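Local coordinates for protein putative glutathionylspermidine synthase (Methylobacillus flagellatus, PDB 3N6X) that is a putative glutathionylspermidine synthase of the circularly permuted ATP-grasp family, and so probably uses ATP to join a carboxylate to an amine, at residues Phe157-Asp162 with Pro339-Val344; Pro345-Ser350 with Tyr403-Thr408. All blocks are in the same frame, centred on the assembly; numbering follows the deposited sequence.

How the contacts relate
Contacts 1 and 2 follow one another along the chain: 339-344 finishes beside strand 157-163 in a large mixed sheet, and 345-350, after two loop residues, supplies the short outer strand 347-348 of a separate four-stranded antiparallel sheet. Their centres lie about 15 Å apart, on the same side of the chain's centre, and they touch where Val-344 CG1 comes 3.8 Å from Gln-406 CD. Contact 1 is the more central, about 13 Å from the chain's centre against about 20 Å for contact 2. Glycerol, probably from the crystallisation liquor, is bound beside both. All four segments belong to the circularly permuted ATP-grasp region of the chain.

Contact 1 of 2, residues Phe157-Asp162 with Pro339-Val344; sequences FYVLED and PILSNV
Val-344 turns its CG2 methyl in between Tyr-158 and Leu-160. That methyl lies 3.7 Å from Tyr-158 CB, the two side chains crossing at about a right angle. Leu-160 starts away from 339-344, but its CD2 end swings back to meet the same methyl. CG2 is anti to the carbonyl carbon of Val-344, while CG1, anti to the backbone N (chi1 176°), is turned toward Gln-406 and Pro-407 of strand 403-407.

The Tyr-158 ring presents its CD1 edge to Asn-343 O, which sits in the ring plane, 3.6 Å from CD1. Ser-342 CB comes to 3.8 Å from Tyr-158 CD1, well out of the ring plane. Val-159 points to the reverse face, where its CG2 branch crosses Leu-341 at about a right angle, touching CB at 3.8 Å and then CD1. The other methyl of that leucine, CD2, reaches Phe-157 CB, whose ring leads away from the contact.

Between these two apolar groups the backbones join through one hydrogen bond, nearly straight, from Val-159 N to Ser-342 O at 2.9 Å. Tyr-158 CA adds a CH...O contact to the same oxygen. The Tyr-158 to Ser-342 pairing is parallel, but the segments diverge by 49°, so the shared ladder is short. Tyr-324 bridges the divergence, its hydroxyl bonding both Val-159 O and Val-344 N, while its carbonyl takes a bond from Asn-343 ND2.

Strand 144-151 pairs antiparallel with 157-163 on the side away from 342-343, making these residues part of the large mixed sheet. Helix 81-105 packs against Phe-157 and Val-159, and helix 327-335 against Pro-339 and Asn-343.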
loop_
_atom_site.group_PDB
_atom_site.type_symbol
_atom_site.label_atom_id
_atom_site.label_comp_id
_atom_site.label_asym_id
_atom_site.label_seq_id
_atom_site.Cartn_x
_atom_site.Cartn_y
_atom_site.Cartn_z
ATOM N N PHE A 157 -13.561 1.668 -9.948
ATOM C CA PHE A 157 -12.393 1.335 -9.127
ATOM C C PHE A 157 -12.806 0.678 -7.818
ATOM O O PHE A 157 -13.745 1.144 -7.166
ATOM C CB PHE A 157 -11.558 2.590 -8.831
ATOM C CG PHE A 157 -10.656 3.014 -9.960
ATOM C CD1 PHE A 157 -9.372 2.492 -10.079
ATOM C CD2 PHE A 157 -11.079 3.952 -10.896
ATOM C CE1 PHE A 157 -8.533 2.887 -11.128
ATOM C CE2 PHE A 157 -10.241 4.344 -11.945
ATOM C CZ PHE A 157 -8.972 3.812 -12.053
ATOM N N TYR A 158 -12.075 -0.375 -7.402
ATOM C CA TYR A 158 -12.345 -1.089 -6.150
ATOM C C TYR A 158 -11.145 -1.085 -5.222
ATOM O O TYR A 158 -10.031 -1.374 -5.663
ATOM C CB TYR A 158 -12.744 -2.543 -6.430
ATOM C CG TYR A 158 -14.066 -2.695 -7.135
ATOM C CD1 TYR A 158 -15.250 -2.829 -6.415
ATOM C CD2 TYR A 158 -14.130 -2.785 -8.520
ATOM C CE1 TYR A 158 -16.472 -3.010 -7.061
ATOM C CE2 TYR A 158 -15.348 -2.937 -9.179
ATOM C CZ TYR A 158 -16.515 -3.074 -8.446
ATOM O OH TYR A 158 -17.712 -3.236 -9.103
ATOM N N VAL A 159 -11.375 -0.856 -3.912
ATOM C CA VAL A 159 -10.296 -0.974 -2.918
ATOM C C VAL A 159 -10.199 -2.443 -2.515
ATOM O O VAL A 159 -11.147 -2.982 -1.959
ATOM C CB VAL A 159 -10.508 -0.070 -1.672
ATOM C CG1 VAL A 159 -9.402 -0.294 -0.643
ATOM C CG2 VAL A 159 -10.606 1.401 -2.061
ATOM N N LEU A 160 -9.080 -3.096 -2.818
ATOM C CA LEU A 160 -8.890 -4.504 -2.444
ATOM C C LEU A 160 -8.519 -4.655 -0.972
ATOM O O LEU A 160 -8.881 -5.653 -0.348
ATOM C CB LEU A 160 -7.772 -5.144 -3.292
ATOM C CG LEU A 160 -8.141 -5.714 -4.654
ATOM C CD1 LEU A 160 -7.052 -6.621 -5.141
ATOM C CD2 LEU A 160 -9.423 -6.495 -4.600
ATOM N N GLU A 161 -7.718 -3.714 -0.445
ATOM C CA GLU A 161 -7.141 -3.821 0.892
ATOM C C GLU A 161 -6.599 -2.477 1.350
ATOM O O GLU A 161 -6.160 -1.680 0.523
ATOM C CB GLU A 161 -5.976 -4.844 0.845
ATOM C CG GLU A 161 -5.507 -5.361 2.193
ATOM C CD GLU A 161 -4.445 -6.441 2.109
ATOM O OE1 GLU A 161 -3.784 -6.551 1.050
ATOM O OE2 GLU A 161 -4.275 -7.181 3.106
ATOM N N ASP A 162 -6.555 -2.259 2.679
ATOM C CA ASP A 162 -5.950 -1.068 3.281
ATOM C C ASP A 162 -4.612 -1.481 3.941
ATOM O O ASP A 162 -4.496 -2.609 4.407
ATOM C CB ASP A 162 -6.912 -0.442 4.319
ATOM C CG ASP A 162 -8.259 -0.015 3.735
ATOM O OD1 ASP A 162 -8.278 0.921 2.903
ATOM O OD2 ASP A 162 -9.297 -0.598 4.139
ATOM N N PRO A 339 -19.625 6.325 0.292
ATOM C CA PRO A 339 -18.256 5.998 -0.151
ATOM C C PRO A 339 -18.024 6.286 -1.633
ATOM O O PRO A 339 -18.828 5.870 -2.471
ATOM C CB PRO A 339 -18.140 4.494 0.143
ATOM C CG PRO A 339 -19.175 4.232 1.182
ATOM C CD PRO A 339 -20.308 5.139 0.850
ATOM N N ILE A 340 -16.918 6.988 -1.963
ATOM C CA ILE A 340 -16.559 7.273 -3.363
ATOM C C ILE A 340 -16.013 5.984 -4.004
ATOM O O ILE A 340 -16.413 5.626 -5.113
ATOM C CB ILE A 340 -15.544 8.463 -3.464
ATOM C CG1 ILE A 340 -16.181 9.789 -2.980
ATOM C CG2 ILE A 340 -14.941 8.589 -4.898
ATOM C CD1 ILE A 340 -15.158 10.877 -2.601
ATOM N N LEU A 341 -15.112 5.288 -3.294
ATOM C CA LEU A 341 -14.524 4.024 -3.769
ATOM C C LEU A 341 -15.234 2.836 -3.138
ATOM O O LEU A 341 -15.574 2.877 -1.956
ATOM C CB LEU A 341 -13.016 3.965 -3.456
ATOM C CG LEU A 341 -12.148 5.085 -4.039
ATOM C CD1 LEU A 341 -10.720 4.990 -3.505
ATOM C CD2 LEU A 341 -12.156 5.064 -5.570
ATOM N N SER A 342 -15.440 1.775 -3.906
ATOM C CA SER A 342 -16.163 0.612 -3.402
ATOM C C SER A 342 -15.263 -0.433 -2.837
ATOM O O SER A 342 -14.202 -0.710 -3.394
ATOM C CB SER A 342 -17.023 -0.014 -4.498
ATOM O OG SER A 342 -18.194 0.747 -4.726
ATOM N N ASN A 343 -15.745 -1.101 -1.785
ATOM C CA ASN A 343 -15.132 -2.288 -1.231
ATOM C C ASN A 343 -15.442 -3.451 -2.181
ATOM O O ASN A 343 -16.335 -3.346 -3.031
ATOM C CB ASN A 343 -15.745 -2.597 0.139
ATOM C CG ASN A 343 -14.875 -2.255 1.320
ATOM O OD1 ASN A 343 -14.022 -1.361 1.275
ATOM N ND2 ASN A 343 -15.108 -2.936 2.428
ATOM N N VAL A 344 -14.739 -4.551 -2.022
ATOM C CA VAL A 344 -15.011 -5.765 -2.779
ATOM C C VAL A 344 -15.760 -6.706 -1.812
ATOM O O VAL A 344 -15.320 -6.833 -0.670
ATOM C CB VAL A 344 -13.677 -6.406 -3.291
ATOM C CG1 VAL A 344 -13.927 -7.738 -3.999
ATOM C CG2 VAL A 344 -12.930 -5.449 -4.204
#

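Contact 2 of 2, residues Pro345-Ser350 with Tyr403-Thr408; sequences PTYQLS and YIAQPT
Thr-346 turns OG1 anti to its carbonyl carbon (chi1 -48°), and Gln-406, extended beyond CG (chi2 166°), runs alongside it in the same direction. Its NE2 can therefore give a nearly straight hydrogen bond to Thr-346 OG1, 3.2 Å long, with the hydroxyl oxygen almost in the amide plane. Each group has a second partner: Thr-346 OG1 bonds Val-344 O, and Gln-406 OE1 accepts from Lys-368 NZ, so both the amide and the hydroxyl are held from two directions.

Ile-404 is unusual in placing CG1 between its backbone N and carbonyl carbon (chi1 58°); CD1 thereby comes 4.0 Å from Thr-346 CG2. On the reverse face Leu-349 spreads its two methyls along the partner strand. CD2 meets Tyr-403 CB at 3.8 Å, the side chains crossing obliquely, and CD1 lies against Ala-405 CB.

The strands run antiparallel. Tyr-347 and Ala-405 form a hydrogen-bonded pair, with a straight bond from Tyr-347 N to Ala-405 O at 2.8 Å and the return bond from Ala-405 N to Tyr-347 O at 2.9 Å. The ring of Tyr-347 turns its CD2 edge to this same peptide, 3.4 Å from Ala-405 O. Gln-348 and Ile-404 follow as a non-hydrogen-bonded pair. Next comes a longer bond from Leu-349 N to Tyr-403 O; a water donates to that oxygen and accepts from Ser-350 N, extending the pairing past the strand end.

In the four-stranded antiparallel sheet, strand 347-348 is outermost and 403-407 lies between it and strand 365-369. Helix 352-360 packs on the Tyr-347 and Ala-405 face, with Tyr-357 stacked on Tyr-347, while helix 386-398 meets Leu-349 and Tyr-403.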
loop_
_atom_site.group_PDB
_atom_site.type_symbol
_atom_site.label_atom_id
_atom_site.label_comp_id
_atom_site.label_asym_id
_atom_site.label_seq_id
_atom_site.Cartn_x
_atom_site.Cartn_y
_atom_site.Cartn_z
ATOM N N PRO A 345 -16.902 -7.349 -2.206
ATOM C CA PRO A 345 -17.545 -8.310 -1.283
ATOM C C PRO A 345 -16.526 -9.366 -0.863
ATOM O O PRO A 345 -15.806 -9.904 -1.717
ATOM C CB PRO A 345 -18.691 -8.897 -2.117
ATOM C CG PRO A 345 -18.937 -7.882 -3.190
ATOM C CD PRO A 345 -17.598 -7.310 -3.507
ATOM N N THR A 346 -16.315 -9.505 0.446
ATOM C CA THR A 346 -15.265 -10.384 0.949
ATOM C C THR A 346 -15.800 -11.356 1.954
ATOM O O THR A 346 -16.495 -10.963 2.890
ATOM C CB THR A 346 -14.082 -9.563 1.499
ATOM O OG1 THR A 346 -13.736 -8.574 0.546
ATOM C CG2 THR A 346 -12.852 -10.425 1.791
ATOM N N TYR A 347 -15.479 -12.635 1.764
ATOM C CA TYR A 347 -15.899 -13.705 2.659
ATOM C C TYR A 347 -14.776 -14.024 3.609
ATOM O O TYR A 347 -13.644 -14.150 3.171
ATOM C CB TYR A 347 -16.266 -14.961 1.843
ATOM C CG TYR A 347 -17.399 -14.736 0.867
ATOM C CD1 TYR A 347 -18.727 -14.864 1.268
ATOM C CD2 TYR A 347 -17.148 -14.407 -0.464
ATOM C CE1 TYR A 347 -19.775 -14.697 0.365
ATOM C CE2 TYR A 347 -18.189 -14.221 -1.372
ATOM C CZ TYR A 347 -19.503 -14.342 -0.947
ATOM O OH TYR A 347 -20.542 -14.095 -1.816
ATOM N N GLN A 348 -15.065 -14.119 4.912
ATOM C CA GLN A 348 -14.042 -14.501 5.900
ATOM C C GLN A 348 -14.272 -15.964 6.273
ATOM O O GLN A 348 -15.253 -16.279 6.945
ATOM C CB GLN A 348 -14.087 -13.596 7.150
ATOM C CG GLN A 348 -13.654 -12.137 6.895
ATOM C CD GLN A 348 -14.755 -11.344 6.220
ATOM O OE1 GLN A 348 -15.910 -11.332 6.668
ATOM N NE2 GLN A 348 -14.445 -10.746 5.073
ATOM N N LEU A 349 -13.398 -16.867 5.782
ATOM C CA LEU A 349 -13.544 -18.322 5.984
ATOM C C LEU A 349 -13.432 -18.755 7.439
ATOM O O LEU A 349 -13.772 -19.883 7.764
ATOM C CB LEU A 349 -12.609 -19.127 5.055
ATOM C CG LEU A 349 -13.071 -19.231 3.590
ATOM C CD1 LEU A 349 -12.893 -17.913 2.845
ATOM C CD2 LEU A 349 -12.338 -20.293 2.876
ATOM N N SER A 350 -13.093 -17.810 8.333
ATOM C CA SER A 350 -13.131 -18.020 9.781
ATOM C C SER A 350 -14.600 -18.070 10.265
ATOM O O SER A 350 -14.856 -18.462 11.401
ATOM C CB SER A 350 -12.401 -16.887 10.495
ATOM O OG SER A 350 -12.991 -15.629 10.210
ATOM N N TYR A 403 -8.008 -17.925 5.645
ATOM C CA TYR A 403 -8.428 -17.598 4.287
ATOM C C TYR A 403 -9.537 -16.569 4.201
ATOM O O TYR A 403 -10.329 -16.398 5.138
ATOM C CB TYR A 403 -8.831 -18.866 3.515
ATOM C CG TYR A 403 -7.684 -19.826 3.295
ATOM C CD1 TYR A 403 -7.384 -20.813 4.233
ATOM C CD2 TYR A 403 -6.897 -19.753 2.149
ATOM C CE1 TYR A 403 -6.313 -21.684 4.048
ATOM C CE2 TYR A 403 -5.822 -20.620 1.952
ATOM C CZ TYR A 403 -5.533 -21.584 2.906
ATOM O OH TYR A 403 -4.485 -22.448 2.711
ATOM N N ILE A 404 -9.573 -15.866 3.072
ATOM C CA ILE A 404 -10.630 -14.951 2.692
ATOM C C ILE A 404 -10.934 -15.264 1.253
ATOM O O ILE A 404 -10.096 -15.865 0.573
ATOM C CB ILE A 404 -10.285 -13.436 2.906
ATOM C CG1 ILE A 404 -9.029 -13.006 2.134
ATOM C CG2 ILE A 404 -10.210 -13.064 4.378
ATOM C CD1 ILE A 404 -9.337 -12.125 0.960
ATOM N N ALA A 405 -12.121 -14.909 0.783
ATOM C CA ALA A 405 -12.480 -15.145 -0.616
ATOM C C ALA A 405 -13.248 -13.972 -1.168
ATOM O O ALA A 405 -13.948 -13.295 -0.427
ATOM C CB ALA A 405 -13.293 -16.432 -0.758
ATOM N N GLN A 406 -13.080 -13.698 -2.456
ATOM C CA GLN A 406 -13.768 -12.602 -3.123
ATOM C C GLN A 406 -14.278 -13.092 -4.469
ATOM O O GLN A 406 -13.709 -14.032 -5.030
ATOM C CB GLN A 406 -12.803 -11.415 -3.329
ATOM C CG GLN A 406 -12.420 -10.678 -2.037
ATOM C CD GLN A 406 -11.234 -9.765 -2.221
ATOM O OE1 GLN A 406 -10.394 -9.963 -3.106
ATOM N NE2 GLN A 406 -11.102 -8.779 -1.342
ATOM N N PRO A 407 -15.327 -12.467 -5.042
ATOM C CA PRO A 407 -15.735 -12.855 -6.399
ATOM C C PRO A 407 -14.624 -12.529 -7.401
ATOM O O PRO A 407 -13.846 -11.604 -7.160
ATOM C CB PRO A 407 -16.983 -12.009 -6.646
ATOM C CG PRO A 407 -16.819 -10.823 -5.760
ATOM C CD PRO A 407 -16.109 -11.314 -4.546
ATOM N N THR A 408 -14.496 -13.324 -8.483
ATOM C CA THR A 408 -13.469 -13.073 -9.510
ATOM C C THR A 408 -13.848 -11.818 -10.290
ATOM O O THR A 408 -14.897 -11.783 -10.937
ATOM C CB THR A 408 -13.244 -14.322 -10.401
ATOM O OG1 THR A 408 -12.935 -15.440 -9.561
ATOM C CG2 THR A 408 -12.115 -14.120 -11.422
HETATM O O HOH W 1 -10.653 -15.759 7.623
#